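Local atomic coordinates of ATP phosphoribosyltransferase regulatory subunit (Lactococcus lactis, PDB entry 1Z7M), a protein that is required, as the regulatory subunit of ATP phosphoribosyltransferase, for the first step of histidine biosynthesis and may allow its feedback regulation by histidine. Residues Q56-P61 with A118-F123; Y141-E146 with C325-I330; E158-A163 with L288-Y293. All coordinates share one frame; numbering follows the deposited sequence.

In the fold
All three contacts build on one mixed sheet, the core of a fold related to class II aminoacyl-tRNA synthetases. Contact 1 attaches the edge strand 56-57 to strand 118-127; the neighbouring strand, 139-148, meets strand 320-326 in contact 2; contact 3 lays helix 152-169 on strand 288-294. The centres of contacts 1 and 2 lie about 13 Å apart, as do those of 2 and 3, against about 18 Å between 1 and 3. Contact 1 closes before contact 2 opens, and contact 3 is nested inside the loop of contact 2. I145 packs on I159 and L162, and R119 makes a salt bridge with E158, joining sheet and helix into one body.

Contact 1 of 3, residues Q56-P61 with A118-F123; sequences QEVMPP and ARYSYF
Q56 and E57 lie beside Y120 and S121 in parallel register, with CA atoms 4.9 Å apart for Q56 and Y120. The evidence for a short sheet edge is three backbone bonds. Q56 spends both its polar backbone atoms on the residues flanking Y120: its N donates to R119 O at 2.9 Å, and its O accepts S121 N at 3.0 Å. V58 N then reaches S121 O at 2.8 Å, the straightest of the three (162° at the hydrogen) and nearly along the C=O axis, whereas the other two donors stand above their carbonyl planes.

E57 carries the polar interest. Its CG is anti to the backbone N (chi1 177°) and the chain stays extended, which takes the carboxylate past S121 to F123, where E57 OE1 lies 3.3 Å from F123 CD1. The two planes are 48° apart. The acid is satisfied elsewhere: OE2 by R47 and OE1 by R40 of a second subunit. R47 also makes a cation-pi contact with F123. S121 OG sits 3.3 Å from E57 N, but the angle is too poor for a bond. V58 CG1 packs on Y120 CB at 4.0 Å, and both side chains also meet L33 of the second subunit.

Helix 33-52 followed by a short edge strand and, just beyond it, P60 and P61 is consistent with motif 1, the dimer-forming element of class II synthetases. Held between two arginines from different subunits, the carboxylate of E57 probably remains ionised and ties the sheet edge to the dimer interface.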
loop_
_atom_site.group_PDB
_atom_site.type_symbol
_atom_site.label_atom_id
_atom_site.label_comp_id
_atom_site.label_asym_id
_atom_site.label_seq_id
_atom_site.Cartn_x
_atom_site.Cartn_y
_atom_site.Cartn_z
ATOM N N GLN B 56 24.957 23.369 9.849
ATOM C CA GLN B 56 23.582 23.694 9.501
ATOM C C GLN B 56 22.678 22.467 9.604
ATOM O O GLN B 56 22.961 21.424 9.011
ATOM C CB GLN B 56 23.513 24.264 8.081
ATOM C CG GLN B 56 24.472 25.410 7.821
ATOM C CD GLN B 56 24.515 26.423 8.967
ATOM O OE1 GLN B 56 23.492 27.028 9.321
ATOM N NE2 GLN B 56 25.709 26.615 9.553
ATOM N N GLU B 57 21.595 22.587 10.367
ATOM C CA GLU B 57 20.667 21.476 10.525
ATOM C C GLU B 57 19.809 21.356 9.279
ATOM O O GLU B 57 19.451 22.359 8.657
ATOM C CB GLU B 57 19.757 21.688 11.742
ATOM C CG GLU B 57 18.715 20.584 11.930
ATOM C CD GLU B 57 17.834 20.773 13.157
ATOM O OE1 GLU B 57 16.922 19.939 13.358
ATOM O OE2 GLU B 57 18.049 21.746 13.916
ATOM N N VAL B 58 19.501 20.120 8.909
ATOM C CA VAL B 58 18.650 19.838 7.761
ATOM C C VAL B 58 17.575 18.841 8.181
ATOM O O VAL B 58 17.796 18.013 9.064
ATOM C CB VAL B 58 19.447 19.246 6.591
ATOM C CG1 VAL B 58 20.670 18.544 7.107
ATOM C CG2 VAL B 58 18.576 18.261 5.820
ATOM N N MET B 59 16.402 18.934 7.572
ATOM C CA MET B 59 15.335 18.012 7.910
ATOM C C MET B 59 15.034 17.226 6.648
ATOM O O MET B 59 14.406 17.744 5.718
ATOM C CB MET B 59 14.118 18.792 8.394
ATOM C CG MET B 59 14.365 19.424 9.744
ATOM S SD MET B 59 13.089 20.542 10.265
ATOM C CE MET B 59 11.737 19.451 10.479
ATOM N N PRO B 60 15.509 15.970 6.583
ATOM C CA PRO B 60 15.279 15.140 5.406
ATOM C C PRO B 60 13.807 14.824 5.315
ATOM O O PRO B 60 13.101 14.838 6.324
ATOM C CB PRO B 60 16.104 13.891 5.691
ATOM C CG PRO B 60 17.064 14.313 6.749
ATOM C CD PRO B 60 16.240 15.211 7.601
ATOM N N PRO B 61 13.325 14.523 4.101
ATOM C CA PRO B 61 11.921 14.194 3.857
ATOM C C PRO B 61 11.532 12.930 4.617
ATOM O O PRO B 61 12.386 12.096 4.926
ATOM C CB PRO B 61 11.882 14.011 2.353
ATOM C CG PRO B 61 13.237 13.469 2.072
ATOM C CD PRO B 61 14.125 14.337 2.883
ATOM N N ALA B 118 30.864 21.515 3.606
ATOM C CA ALA B 118 29.472 21.468 4.042
ATOM C C ALA B 118 29.342 20.731 5.375
ATOM O O ALA B 118 29.815 19.598 5.518
ATOM C CB ALA B 118 28.626 20.783 2.995
ATOM N N ARG B 119 28.720 21.383 6.356
ATOM C CA ARG B 119 28.513 20.759 7.658
ATOM C C ARG B 119 27.012 20.662 7.909
ATOM O O ARG B 119 26.312 21.668 7.968
ATOM C CB ARG B 119 29.178 21.559 8.790
ATOM C CG ARG B 119 30.695 21.455 8.862
ATOM C CD ARG B 119 31.351 22.557 8.046
ATOM N NE ARG B 119 32.785 22.347 7.828
ATOM C CZ ARG B 119 33.701 22.304 8.790
ATOM N NH1 ARG B 119 33.345 22.455 10.064
ATOM N NH2 ARG B 119 34.976 22.113 8.468
ATOM N N TYR B 120 26.530 19.436 8.056
ATOM C CA TYR B 120 25.116 19.167 8.278
ATOM C C TYR B 120 24.815 18.519 9.628
ATOM O O TYR B 120 25.644 17.804 10.195
ATOM C CB TYR B 120 24.615 18.236 7.177
ATOM C CG TYR B 120 24.595 18.843 5.806
ATOM C CD1 TYR B 120 24.652 18.041 4.664
ATOM C CD2 TYR B 120 24.462 20.213 5.638
ATOM C CE1 TYR B 120 24.573 18.600 3.380
ATOM C CE2 TYR B 120 24.380 20.780 4.366
ATOM C CZ TYR B 120 24.437 19.974 3.243
ATOM O OH TYR B 120 24.366 20.559 1.999
ATOM N N SER B 121 23.621 18.768 10.145
ATOM C CA SER B 121 23.222 18.142 11.388
ATOM C C SER B 121 21.760 17.725 11.254
ATOM O O SER B 121 21.032 18.254 10.415
ATOM C CB SER B 121 23.415 19.089 12.579
ATOM O OG SER B 121 22.709 20.298 12.417
ATOM N N TYR B 122 21.339 16.755 12.058
ATOM C CA TYR B 122 19.964 16.282 12.025
ATOM C C TYR B 122 19.482 15.816 13.395
ATOM O O TYR B 122 20.228 15.193 14.155
ATOM C CB TYR B 122 19.833 15.150 11.011
ATOM C CG TYR B 122 20.765 13.979 11.248
ATOM C CD1 TYR B 122 20.443 12.966 12.149
ATOM C CD2 TYR B 122 21.963 13.873 10.545
ATOM C CE1 TYR B 122 21.290 11.872 12.340
ATOM C CE2 TYR B 122 22.811 12.790 10.731
ATOM C CZ TYR B 122 22.470 11.794 11.625
ATOM O OH TYR B 122 23.319 10.725 11.793
ATOM N N PHE B 123 18.225 16.141 13.692
ATOM C CA PHE B 123 17.580 15.774 14.946
ATOM C C PHE B 123 16.225 15.199 14.598
ATOM O O PHE B 123 15.281 15.935 14.320
ATOM C CB PHE B 123 17.380 17.000 15.841
ATOM C CG PHE B 123 18.641 17.756 16.135
ATOM C CD1 PHE B 123 19.293 18.478 15.130
ATOM C CD2 PHE B 123 19.182 17.746 17.415
ATOM C CE1 PHE B 123 20.457 19.172 15.398
ATOM C CE2 PHE B 123 20.346 18.441 17.692
ATOM C CZ PHE B 123 20.986 19.156 16.680
#

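Contact 2 of 3, residues Y141-E146 with C325-I330; sequences YQIGIE and CHMDTI
M327 lays its CG at the edge of the Y141 ring, near its plane, 3.8 Å from CD2. Its bent chain (chi2 -59°) brings the sulfur slantwise across I143, M327 SD 3.5 Å from I143 CG1. I143 and C325 form an antiparallel hydrogen-bonded pair: I143 N donates to a lone pair of C325 O at 3.1 Å, while the return bond from C325 N to I143 O is modelled too short to be trusted. On the other face Q142 and H326 lie side by side, Q142 NE2 in the plane of the imidazole and 3.9 Å from H326 CD2; H326 ND1 is bonded to P300 O.

H326 is the N-cap of helix 327-338, where strand pairing ends. M327 N reaches Y141 O only weakly, and D328 OD2 takes Y141 N at 2.9 Å on its syn side, 24° out of the carboxylate plane. An alanine in place of D328 removes that acceptor and would probably leave Y141 N without its mate.

A strand running straight into a helix is consistent with motif 3 of class II synthetases. A carboxylate in the first helical turn replaces a backbone carbonyl as last acceptor, and the helix start would probably stabilise its charge.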
loop_
_atom_site.group_PDB
_atom_site.type_symbol
_atom_site.label_atom_id
_atom_site.label_comp_id
_atom_site.label_asym_id
_atom_site.label_seq_id
_atom_site.Cartn_x
_atom_site.Cartn_y
_atom_site.Cartn_z
ATOM N N TYR B 141 15.171 7.629 17.630
ATOM C CA TYR B 141 15.554 9.032 17.584
ATOM C C TYR B 141 17.070 9.133 17.544
ATOM O O TYR B 141 17.763 8.596 18.403
ATOM C CB TYR B 141 15.056 9.749 18.830
ATOM C CG TYR B 141 14.894 11.235 18.637
ATOM C CD1 TYR B 141 13.661 11.774 18.297
ATOM C CD2 TYR B 141 15.974 12.110 18.803
ATOM C CE1 TYR B 141 13.499 13.146 18.135
ATOM C CE2 TYR B 141 15.818 13.492 18.633
ATOM C CZ TYR B 141 14.580 13.997 18.302
ATOM O OH TYR B 141 14.404 15.342 18.122
ATOM N N GLN B 142 17.591 9.823 16.551
ATOM C CA GLN B 142 19.016 9.958 16.472
ATOM C C GLN B 142 19.357 11.422 16.322
ATOM O O GLN B 142 18.490 12.234 15.973
ATOM C CB GLN B 142 19.542 9.209 15.265
ATOM C CG GLN B 142 18.925 7.870 15.076
ATOM C CD GLN B 142 19.477 7.154 13.864
ATOM O OE1 GLN B 142 19.605 7.732 12.792
ATOM N NE2 GLN B 142 19.813 5.884 14.033
ATOM N N ILE B 143 20.618 11.746 16.626
ATOM C CA ILE B 143 21.174 13.095 16.471
ATOM C C ILE B 143 22.561 12.868 15.870
ATOM O O ILE B 143 23.347 12.092 16.395
ATOM C CB ILE B 143 21.333 13.862 17.806
ATOM C CG1 ILE B 143 19.997 13.984 18.523
ATOM C CG2 ILE B 143 21.808 15.254 17.517
ATOM C CD1 ILE B 143 20.060 14.771 19.807
ATOM N N GLY B 144 22.865 13.522 14.760
ATOM C CA GLY B 144 24.161 13.303 14.165
ATOM C C GLY B 144 24.577 14.423 13.251
ATOM O O GLY B 144 23.811 15.351 13.014
ATOM N N ILE B 145 25.802 14.333 12.741
ATOM C CA ILE B 145 26.358 15.343 11.836
ATOM C C ILE B 145 27.113 14.670 10.692
ATOM O O ILE B 145 27.547 13.527 10.810
ATOM C CB ILE B 145 27.343 16.281 12.570
ATOM C CG1 ILE B 145 28.424 15.441 13.249
ATOM C CG2 ILE B 145 26.601 17.147 13.572
ATOM C CD1 ILE B 145 29.535 16.265 13.824
ATOM N N GLU B 146 27.253 15.387 9.585
ATOM C CA GLU B 146 27.955 14.878 8.412
ATOM C C GLU B 146 28.921 15.948 7.923
ATOM O O GLU B 146 28.573 17.124 7.858
ATOM C CB GLU B 146 26.976 14.565 7.283
ATOM C CG GLU B 146 25.889 13.584 7.639
ATOM C CD GLU B 146 26.420 12.183 7.897
ATOM O OE1 GLU B 146 27.237 11.716 7.075
ATOM O OE2 GLU B 146 26.018 11.543 8.905
ATOM N N CYS B 325 24.094 9.756 16.946
ATOM C CA CYS B 325 23.780 9.503 18.355
ATOM C C CYS B 325 22.495 8.717 18.509
ATOM O O CYS B 325 21.453 9.095 17.983
ATOM C CB CYS B 325 23.665 10.821 19.137
ATOM S SG CYS B 325 25.171 11.796 19.129
ATOM N N HIS B 326 22.582 7.627 19.257
ATOM C CA HIS B 326 21.449 6.774 19.493
ATOM C C HIS B 326 20.799 7.166 20.802
ATOM O O HIS B 326 21.018 6.542 21.834
ATOM C CB HIS B 326 21.926 5.330 19.490
ATOM C CG HIS B 326 22.669 4.963 18.242
ATOM N ND1 HIS B 326 23.937 4.423 18.264
ATOM C CD2 HIS B 326 22.356 5.135 16.937
ATOM C CE1 HIS B 326 24.376 4.287 17.025
ATOM N NE2 HIS B 326 23.437 4.713 16.201
ATOM N N MET B 327 19.981 8.215 20.727
ATOM C CA MET B 327 19.276 8.797 21.867
ATOM C C MET B 327 18.423 7.829 22.674
ATOM O O MET B 327 18.242 8.009 23.866
ATOM C CB MET B 327 18.410 9.956 21.380
ATOM C CG MET B 327 19.124 10.960 20.492
ATOM S SD MET B 327 20.575 11.790 21.233
ATOM C CE MET B 327 20.013 12.150 22.925
ATOM N N ASP B 328 17.873 6.813 22.029
ATOM C CA ASP B 328 17.056 5.863 22.764
ATOM C C ASP B 328 17.957 5.116 23.715
ATOM O O ASP B 328 17.623 4.904 24.881
ATOM C CB ASP B 328 16.368 4.886 21.812
ATOM C CG ASP B 328 15.400 5.581 20.864
ATOM O OD1 ASP B 328 14.353 6.118 21.327
ATOM O OD2 ASP B 328 15.702 5.596 19.644
ATOM N N THR B 329 19.112 4.718 23.202
ATOM C CA THR B 329 20.079 4.004 24.008
ATOM C C THR B 329 20.631 4.931 25.089
ATOM O O THR B 329 20.847 4.510 26.222
ATOM C CB THR B 329 21.214 3.458 23.131
ATOM O OG1 THR B 329 20.658 2.595 22.124
ATOM C CG2 THR B 329 22.210 2.660 23.978
ATOM N N ILE B 330 20.829 6.198 24.747
ATOM C CA ILE B 330 21.338 7.157 25.716
ATOM C C ILE B 330 20.330 7.414 26.855
ATOM O O ILE B 330 20.686 7.391 28.029
ATOM C CB ILE B 330 21.731 8.488 25.005
ATOM C CG1 ILE B 330 22.820 8.202 23.960
ATOM C CG2 ILE B 330 22.236 9.516 26.025
ATOM C CD1 ILE B 330 23.210 9.375 23.094
#

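Contact 3 of 3, residues E158-A163 with L288-Y293; sequences EILSLA and LMFKAY. With PO4 (phosphate ion), chain J.
The backbones of L160 and F290 mark the closest pair, CA to CA 8.4 Å, where helix segment 158-163 lies over strand segment 288-293 with axes 10.7 Å apart and their N-to-C directions only 3° from parallel. No hydrogen bond crosses; apolar side chains fill the separation.

The F290 ring is central. Its CG lies between the backbone N and the carbonyl carbon (chi1 46°), and the ring stands up toward the helix to meet three of its residues. L160 sets CD2 over one face, offset toward the rim, 4.2 Å from F290 CD2. I159 crosses the phenylalanine at about a right angle and brings CG2 to CZ at 3.8 Å. A163, one helical turn on from I159, touches obliquely, CB to CE1 at 4.4 Å. L160 also uses its second branch: CD1 meets L288 CD2 tip to tip at 3.8 Å. I179 of the neighbouring strand 175-181 and F323 of strand 320-326, two strands away across 302-306, pack against F290.

Alternation turns M289, K291 and Y293 off the helix-covered side; K291 and Y293 are the polar members. K291, extended beyond CG, carries its amine to a phosphate ion, K291 NZ to phosphate O2 at 2.8 Å. A weaker bond runs to O3. Y293 OH donates to the same O2 at 2.7 Å, with the phosphate oxygen near the plane of the ring. The ion, probably from the crystallisation liquor, is also bonded by a chain of another protein in the assembly.

Helix 152-169 thus covers one side of the mixed sheet of the class II synthetase-like core: L288 and F290 anchor it without directional bonds, while K291 and Y293 supply donors for an anion at a boundary between proteins.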
loop_
_atom_site.group_PDB
_atom_site.type_symbol
_atom_site.label_atom_id
_atom_site.label_comp_id
_atom_site.label_asym_id
_atom_site.label_seq_id
_atom_site.Cartn_x
_atom_site.Cartn_y
_atom_site.Cartn_z
ATOM N N GLU B 158 38.270 16.928 13.189
ATOM C CA GLU B 158 37.124 17.744 13.543
ATOM C C GLU B 158 35.991 16.870 14.041
ATOM O O GLU B 158 35.393 17.157 15.075
ATOM C CB GLU B 158 36.648 18.543 12.339
ATOM C CG GLU B 158 35.584 19.553 12.674
ATOM C CD GLU B 158 35.091 20.304 11.451
ATOM O OE1 GLU B 158 35.942 20.713 10.623
ATOM O OE2 GLU B 158 33.854 20.489 11.326
ATOM N N ILE B 159 35.699 15.797 13.310
ATOM C CA ILE B 159 34.622 14.892 13.689
ATOM C C ILE B 159 34.926 14.146 14.996
ATOM O O ILE B 159 34.096 14.129 15.898
ATOM C CB ILE B 159 34.322 13.902 12.533
ATOM C CG1 ILE B 159 33.813 14.670 11.303
ATOM C CG2 ILE B 159 33.271 12.890 12.944
ATOM C CD1 ILE B 159 32.415 15.243 11.451
ATOM N N LEU B 160 36.111 13.553 15.112
ATOM C CA LEU B 160 36.502 12.827 16.332
ATOM C C LEU B 160 36.451 13.710 17.564
ATOM O O LEU B 160 36.046 13.293 18.644
ATOM C CB LEU B 160 37.923 12.294 16.196
ATOM C CG LEU B 160 38.081 10.910 15.586
ATOM C CD1 LEU B 160 39.532 10.668 15.256
ATOM C CD2 LEU B 160 37.576 9.879 16.564
ATOM N N SER B 161 36.901 14.940 17.383
ATOM C CA SER B 161 36.919 15.913 18.452
ATOM C C SER B 161 35.486 16.213 18.904
ATOM O O SER B 161 35.146 16.074 20.086
ATOM C CB SER B 161 37.596 17.176 17.945
ATOM O OG SER B 161 38.384 17.745 18.967
ATOM N N LEU B 162 34.655 16.621 17.944
ATOM C CA LEU B 162 33.247 16.948 18.174
ATOM C C LEU B 162 32.545 15.814 18.884
ATOM O O LEU B 162 31.871 16.027 19.879
ATOM C CB LEU B 162 32.545 17.193 16.846
ATOM C CG LEU B 162 31.825 18.525 16.689
ATOM C CD1 LEU B 162 31.185 18.588 15.301
ATOM C CD2 LEU B 162 30.789 18.680 17.778
ATOM N N ALA B 163 32.694 14.608 18.348
ATOM C CA ALA B 163 32.090 13.421 18.932
ATOM C C ALA B 163 32.414 13.329 20.424
ATOM O O ALA B 163 31.544 13.045 21.250
ATOM C CB ALA B 163 32.585 12.176 18.209
ATOM N N LEU B 288 38.675 5.373 8.805
ATOM C CA LEU B 288 38.383 5.669 10.201
ATOM C C LEU B 288 36.939 5.302 10.515
ATOM O O LEU B 288 36.042 5.551 9.708
ATOM C CB LEU B 288 38.615 7.152 10.501
ATOM C CG LEU B 288 38.106 7.615 11.869
ATOM C CD1 LEU B 288 38.823 6.859 12.991
ATOM C CD2 LEU B 288 38.300 9.119 11.999
ATOM N N MET B 289 36.738 4.695 11.684
ATOM C CA MET B 289 35.420 4.286 12.167
ATOM C C MET B 289 35.484 4.255 13.691
ATOM O O MET B 289 36.497 3.848 14.247
ATOM C CB MET B 289 35.056 2.908 11.615
ATOM C CG MET B 289 36.048 1.809 11.934
ATOM S SD MET B 289 35.714 0.274 11.033
ATOM C CE MET B 289 36.741 -0.827 11.833
ATOM N N PHE B 290 34.420 4.677 14.372
ATOM C CA PHE B 290 34.453 4.723 15.831
ATOM C C PHE B 290 33.128 4.476 16.528
ATOM O O PHE B 290 32.081 4.831 16.013
ATOM C CB PHE B 290 34.993 6.081 16.251
ATOM C CG PHE B 290 34.375 7.220 15.504
ATOM C CD1 PHE B 290 33.271 7.884 16.009
ATOM C CD2 PHE B 290 34.872 7.607 14.265
ATOM C CE1 PHE B 290 32.670 8.917 15.294
ATOM C CE2 PHE B 290 34.277 8.636 13.544
ATOM C CZ PHE B 290 33.174 9.290 14.061
ATOM N N LYS B 291 33.185 3.867 17.708
ATOM C CA LYS B 291 31.989 3.585 18.495
ATOM C C LYS B 291 32.164 4.173 19.887
ATOM O O LYS B 291 33.254 4.595 20.251
ATOM C CB LYS B 291 31.712 2.080 18.528
ATOM C CG LYS B 291 31.484 1.462 17.158
ATOM C CD LYS B 291 30.977 0.033 17.276
ATOM C CE LYS B 291 30.749 -0.585 15.906
ATOM N NZ LYS B 291 30.251 -1.985 16.005
ATOM N N ALA B 292 31.090 4.188 20.666
ATOM C CA ALA B 292 31.133 4.711 22.021
ATOM C C ALA B 292 30.081 3.978 22.821
ATOM O O ALA B 292 28.936 3.890 22.393
ATOM C CB ALA B 292 30.843 6.200 22.018
ATOM N N TYR B 293 30.469 3.450 23.979
ATOM C CA TYR B 293 29.538 2.710 24.821
ATOM C C TYR B 293 29.392 3.301 26.217
ATOM O O TYR B 293 30.240 4.066 26.666
ATOM C CB TYR B 293 29.977 1.251 24.953
ATOM C CG TYR B 293 29.892 0.456 23.674
ATOM C CD1 TYR B 293 30.794 0.671 22.634
ATOM C CD2 TYR B 293 28.897 -0.503 23.498
ATOM C CE1 TYR B 293 30.705 -0.049 21.442
ATOM C CE2 TYR B 293 28.797 -1.231 22.311
ATOM C CZ TYR B 293 29.699 -0.998 21.286
ATOM O OH TYR B 293 29.580 -1.683 20.093
HETATM P P PO4 J . 32.277 -3.437 18.651
HETATM O O1 PO4 J . 33.100 -2.529 19.129
HETATM O O2 PO4 J . 30.934 -3.302 18.352
HETATM O O3 PO4 J . 32.877 -3.479 16.914
HETATM O O4 PO4 J . 32.677 -4.899 18.862
#